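Local coordinates for aac(6')-Ii (Enterococcus faecium, PDB 1N71), which probably transfers an acetyl group from acetyl-coenzyme A to the 6'-amino group of aminoglycoside antibiotics, as a dimeric resistance enzyme of the GNAT superfamily, at residues Glu98-Gly103 with Lys173-Arg178; Thr123-Tyr126 with Asp131-Ala134. All blocks are in the same frame, centred on the assembly; numbering follows the deposited sequence.

Contact 1 of 2, residues Glu98-Gly103 with Lys173-Arg178; sequences EVASRG and KTIIPR
One methyl group, I175 CD1, carries most of this contact: it lies over the last turn of helix 87-101 and meets both V99 and the backbone, with no hydrogen bond between the segments. Its closest neighbour is V99 CG1 at 3.6 Å, and the two side chains cross at about a right angle. The same CD1 lies 3.7 Å from the backbone N of A100 and 4.1 Å from A100 CB. I175 reaches there with CG1 wedged between its backbone N and carbonyl carbon (chi1 62°), followed by an extended step to CD1 (chi2 179°). One residue on, I176 CG2 approaches A100 CB at 3.9 Å, giving the alanine methyl a second apolar neighbour. The contact joins the C-terminal end of helix 87-101, whose N-terminal end carries the CoA-binding residues G88 and T89, to the chain leaving strand 168-174 of the GNAT fold. The helix closes in a Schellman motif: G103, at positive phi, is its C-prime residue, G104 N bonds back to V99 O and G103 N to A100 O at 2.9 Å. V99 is buried and also packs on I46, W71 and I107 of the sheet, whereas I176 reaches W164 of the second subunit.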
loop_
_atom_site.group_PDB
_atom_site.type_symbol
_atom_site.label_atom_id
_atom_site.label_comp_id
_atom_site.label_asym_id
_atom_site.label_seq_id
_atom_site.Cartn_x
_atom_site.Cartn_y
_atom_site.Cartn_z
ATOM N N GLU A 98 -4.235 18.780 8.145
ATOM C CA GLU A 98 -2.997 18.392 8.824
ATOM C C GLU A 98 -1.943 17.869 7.848
ATOM O O GLU A 98 -0.768 18.223 7.943
ATOM C CB GLU A 98 -3.272 17.312 9.879
ATOM C CG GLU A 98 -4.088 17.762 11.081
ATOM C CD GLU A 98 -3.267 18.531 12.102
ATOM O OE1 GLU A 98 -2.173 18.050 12.460
ATOM O OE2 GLU A 98 -3.718 19.608 12.553
ATOM N N VAL A 99 -2.362 17.016 6.918
ATOM C CA VAL A 99 -1.433 16.461 5.942
ATOM C C VAL A 99 -0.870 17.584 5.075
ATOM O O VAL A 99 0.337 17.674 4.856
ATOM C CB VAL A 99 -2.129 15.420 5.037
ATOM C CG1 VAL A 99 -1.180 14.973 3.928
ATOM C CG2 VAL A 99 -2.566 14.220 5.870
ATOM N N ALA A 100 -1.750 18.451 4.595
ATOM C CA ALA A 100 -1.319 19.562 3.754
ATOM C C ALA A 100 -0.271 20.412 4.460
ATOM O O ALA A 100 0.718 20.812 3.851
ATOM C CB ALA A 100 -2.512 20.426 3.382
ATOM N N SER A 101 -0.491 20.683 5.744
ATOM C CA SER A 101 0.427 21.517 6.515
ATOM C C SER A 101 1.820 20.918 6.645
ATOM O O SER A 101 2.769 21.618 6.995
ATOM C CB SER A 101 -0.147 21.802 7.911
ATOM O OG SER A 101 -0.156 20.638 8.721
ATOM N N ARG A 102 1.951 19.624 6.370
ATOM C CA ARG A 102 3.255 18.977 6.455
ATOM C C ARG A 102 3.885 18.828 5.076
ATOM O O ARG A 102 4.889 18.146 4.920
ATOM C CB ARG A 102 3.142 17.601 7.120
ATOM C CG ARG A 102 2.564 17.649 8.529
ATOM C CD ARG A 102 2.886 16.390 9.311
ATOM N NE ARG A 102 2.261 16.398 10.631
ATOM C CZ ARG A 102 2.518 15.509 11.584
ATOM N NH1 ARG A 102 3.395 14.537 11.366
ATOM N NH2 ARG A 102 1.889 15.583 12.751
ATOM N N GLY A 103 3.288 19.467 4.076
ATOM C CA GLY A 103 3.823 19.383 2.726
ATOM C C GLY A 103 3.223 18.243 1.920
ATOM O O GLY A 103 3.675 17.953 0.811
ATOM N N LYS A 173 -6.970 11.085 -3.314
ATOM C CA LYS A 173 -7.363 12.467 -3.504
ATOM C C LYS A 173 -6.121 13.332 -3.352
ATOM O O LYS A 173 -5.290 13.093 -2.477
ATOM C CB LYS A 173 -8.406 12.872 -2.454
ATOM C CG LYS A 173 -8.850 14.334 -2.537
ATOM C CD LYS A 173 -9.831 14.681 -1.414
ATOM C CE LYS A 173 -10.284 16.132 -1.487
ATOM N NZ LYS A 173 -11.197 16.489 -0.349
ATOM N N THR A 174 -5.967 14.305 -4.239
ATOM C CA THR A 174 -4.851 15.230 -4.136
ATOM C C THR A 174 -5.515 16.377 -3.377
ATOM O O THR A 174 -6.529 16.921 -3.813
ATOM C CB THR A 174 -4.348 15.629 -5.525
ATOM O OG1 THR A 174 -3.553 14.552 -6.049
ATOM C CG2 THR A 174 -3.513 16.889 -5.459
ATOM N N ILE A 175 -4.947 16.723 -2.229
ATOM C CA ILE A 175 -5.558 17.715 -1.349
ATOM C C ILE A 175 -5.227 19.197 -1.451
ATOM O O ILE A 175 -5.748 19.995 -0.675
ATOM C CB ILE A 175 -5.358 17.276 0.109
ATOM C CG1 ILE A 175 -3.862 17.204 0.432
ATOM C CG2 ILE A 175 -5.990 15.899 0.312
ATOM C CD1 ILE A 175 -3.563 16.799 1.854
ATOM N N ILE A 176 -4.374 19.577 -2.390
ATOM C CA ILE A 176 -4.032 20.981 -2.546
ATOM C C ILE A 176 -4.047 21.354 -4.017
ATOM O O ILE A 176 -4.027 20.482 -4.890
ATOM C CB ILE A 176 -2.632 21.299 -1.971
ATOM C CG1 ILE A 176 -1.575 20.438 -2.662
ATOM C CG2 ILE A 176 -2.619 21.063 -0.461
ATOM C CD1 ILE A 176 -0.148 20.764 -2.245
ATOM N N PRO A 177 -4.086 22.661 -4.310
ATOM C CA PRO A 177 -4.102 23.148 -5.685
ATOM C C PRO A 177 -2.869 22.699 -6.452
ATOM O O PRO A 177 -1.755 22.682 -5.931
ATOM C CB PRO A 177 -4.141 24.666 -5.515
ATOM C CG PRO A 177 -4.882 24.834 -4.229
ATOM C CD PRO A 177 -4.254 23.778 -3.362
ATOM N N ARG A 178 -3.091 22.352 -7.706
ATOM C CA ARG A 178 -2.030 21.904 -8.580
ATOM C C ARG A 178 -1.253 23.116 -9.134
ATOM O O ARG A 178 -1.837 24.140 -9.470
ATOM C CB ARG A 178 -2.667 21.080 -9.698
ATOM C CG ARG A 178 -1.735 20.511 -10.715
ATOM C CD ARG A 178 -2.524 19.816 -11.821
ATOM N NE ARG A 178 -1.619 19.485 -12.907
ATOM C CZ ARG A 178 -0.776 18.462 -12.882
ATOM N NH1 ARG A 178 -0.742 17.652 -11.830
ATOM N NH2 ARG A 178 0.072 18.286 -13.883
#

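Contact 2 of 2, residues Thr123-Tyr126 with Asp131-Ala134; sequences TDLY and DKVA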
loop_
_atom_site.group_PDB
_atom_site.type_symbol
_atom_site.label_atom_id
_atom_site.label_comp_id
_atom_site.label_asym_id
_atom_site.label_seq_id
_atom_site.Cartn_x
_atom_site.Cartn_y
_atom_site.Cartn_z
ATOM N N THR A 123 -16.495 -11.028 -8.974
ATOM C CA THR A 123 -16.276 -10.870 -10.407
ATOM C C THR A 123 -14.776 -10.915 -10.649
ATOM O O THR A 123 -13.994 -10.543 -9.775
ATOM C CB THR A 123 -16.820 -9.529 -10.926
ATOM O OG1 THR A 123 -16.605 -9.448 -12.343
ATOM C CG2 THR A 123 -16.110 -8.358 -10.239
ATOM N N ASP A 124 -14.366 -11.382 -11.825
ATOM C CA ASP A 124 -12.940 -11.447 -12.138
ATOM C C ASP A 124 -12.482 -10.040 -12.494
ATOM O O ASP A 124 -12.794 -9.534 -13.576
ATOM C CB ASP A 124 -12.679 -12.380 -13.323
ATOM C CG ASP A 124 -11.201 -12.659 -13.521
ATOM O OD1 ASP A 124 -10.381 -11.806 -13.122
ATOM O OD2 ASP A 124 -10.857 -13.723 -14.083
ATOM N N LEU A 125 -11.733 -9.415 -11.591
ATOM C CA LEU A 125 -11.270 -8.051 -11.807
ATOM C C LEU A 125 -10.185 -7.851 -12.851
ATOM O O LEU A 125 -9.852 -6.713 -13.180
ATOM C CB LEU A 125 -10.830 -7.428 -10.479
ATOM C CG LEU A 125 -12.005 -6.956 -9.622
ATOM C CD1 LEU A 125 -11.488 -6.357 -8.320
ATOM C CD2 LEU A 125 -12.814 -5.915 -10.400
ATOM N N TYR A 126 -9.619 -8.939 -13.368
ATOM C CA TYR A 126 -8.603 -8.806 -14.406
ATOM C C TYR A 126 -9.292 -8.584 -15.752
ATOM O O TYR A 126 -8.663 -8.158 -16.726
ATOM C CB TYR A 126 -7.712 -10.053 -14.454
ATOM C CG TYR A 126 -6.762 -10.141 -13.278
ATOM C CD1 TYR A 126 -5.711 -9.231 -13.139
ATOM C CD2 TYR A 126 -6.943 -11.096 -12.277
ATOM C CE1 TYR A 126 -4.864 -9.267 -12.032
ATOM C CE2 TYR A 126 -6.099 -11.141 -11.162
ATOM C CZ TYR A 126 -5.061 -10.219 -11.047
ATOM O OH TYR A 126 -4.226 -10.250 -9.948
ATOM N N ASP A 131 -13.294 -0.670 -16.651
ATOM C CA ASP A 131 -14.672 -0.389 -17.033
ATOM C C ASP A 131 -15.527 -0.718 -15.815
ATOM O O ASP A 131 -16.503 -0.026 -15.522
ATOM C CB ASP A 131 -15.118 -1.242 -18.220
ATOM C CG ASP A 131 -16.615 -1.125 -18.490
ATOM O OD1 ASP A 131 -17.388 -1.948 -17.957
ATOM O OD2 ASP A 131 -17.023 -0.200 -19.224
ATOM N N LYS A 132 -15.144 -1.771 -15.098
ATOM C CA LYS A 132 -15.869 -2.164 -13.896
ATOM C C LYS A 132 -15.689 -1.099 -12.810
ATOM O O LYS A 132 -16.639 -0.745 -12.116
ATOM C CB LYS A 132 -15.381 -3.529 -13.408
ATOM C CG LYS A 132 -15.853 -4.673 -14.304
ATOM C CD LYS A 132 -15.168 -5.997 -13.989
ATOM C CE LYS A 132 -15.701 -7.098 -14.912
ATOM N NZ LYS A 132 -15.034 -8.413 -14.700
ATOM N N VAL A 133 -14.474 -0.574 -12.684
ATOM C CA VAL A 133 -14.203 0.467 -11.699
ATOM C C VAL A 133 -15.062 1.691 -12.001
ATOM O O VAL A 133 -15.702 2.246 -11.109
ATOM C CB VAL A 133 -12.715 0.896 -11.716
ATOM C CG1 VAL A 133 -12.521 2.147 -10.867
ATOM C CG2 VAL A 133 -11.844 -0.228 -11.182
ATOM N N ALA A 134 -15.085 2.104 -13.265
ATOM C CA ALA A 134 -15.863 3.274 -13.664
ATOM C C ALA A 134 -17.375 3.080 -13.480
ATOM O O ALA A 134 -18.098 4.032 -13.185
ATOM C CB ALA A 134 -15.549 3.632 -15.129
#
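K132 and T123 form the tight side of this contact, where the lysine ammonium NZ donates to T123 OG1 over 3.0 Å and to the backbone O of D124 over 2.7 Å. The second bond comes from above the carbonyl plane, 41° out of it, with a C=O...NZ angle of 137°. T123 turns OG1 anti to its own N (chi1 -179°), which puts the hydroxyl beside K132 CE at 3.6 Å, and the two side chains run past one another in opposite directions. From CG onward the lysine is extended. Its brief helix, 129-134, follows strand 106-112 and a long connection, and the lysine reaches back from it to residues 123-124, spanning the few residues between the two segments; E127 O adds a weak third acceptor. Within the loop, D124 OD1 accepts from Y126 N at 3.0 Å, which makes an Asx turn. The D124 carboxylate takes no part in the lysine grip: its OD1 stays 6.0 Å from K132 NZ, so any attraction between the charges acts at a distance. The apolar flank is looser: L125 CD2 comes only to 4.3 Å from K132 CD, and buried L125 also packs on V157, P159 and P167.

Contact 2 is nested along the chain inside the loop that contact 1 closes: helix 87-101 comes first, then strand 106-112, residues 123-126, helix 129-134, strand 153-158 and finally strand 168-174 with its tail. The contact centres lie 30 Å apart and the nearest atoms about 13 Å, without touching. Both adjoin the same mixed sheet, contact 1 at the end of strand 168-174, with helix 87-101 packed on the sheet, and contact 2 beside strand 153-158, the outermost on that side within the chain. Both also border the dimer interface, where their regions meet between subunits: Y126 OH is hydrogen-bonded to T174 OG1 of the second subunit, tying residues 123-126 of one copy to residues 173-178 of the other.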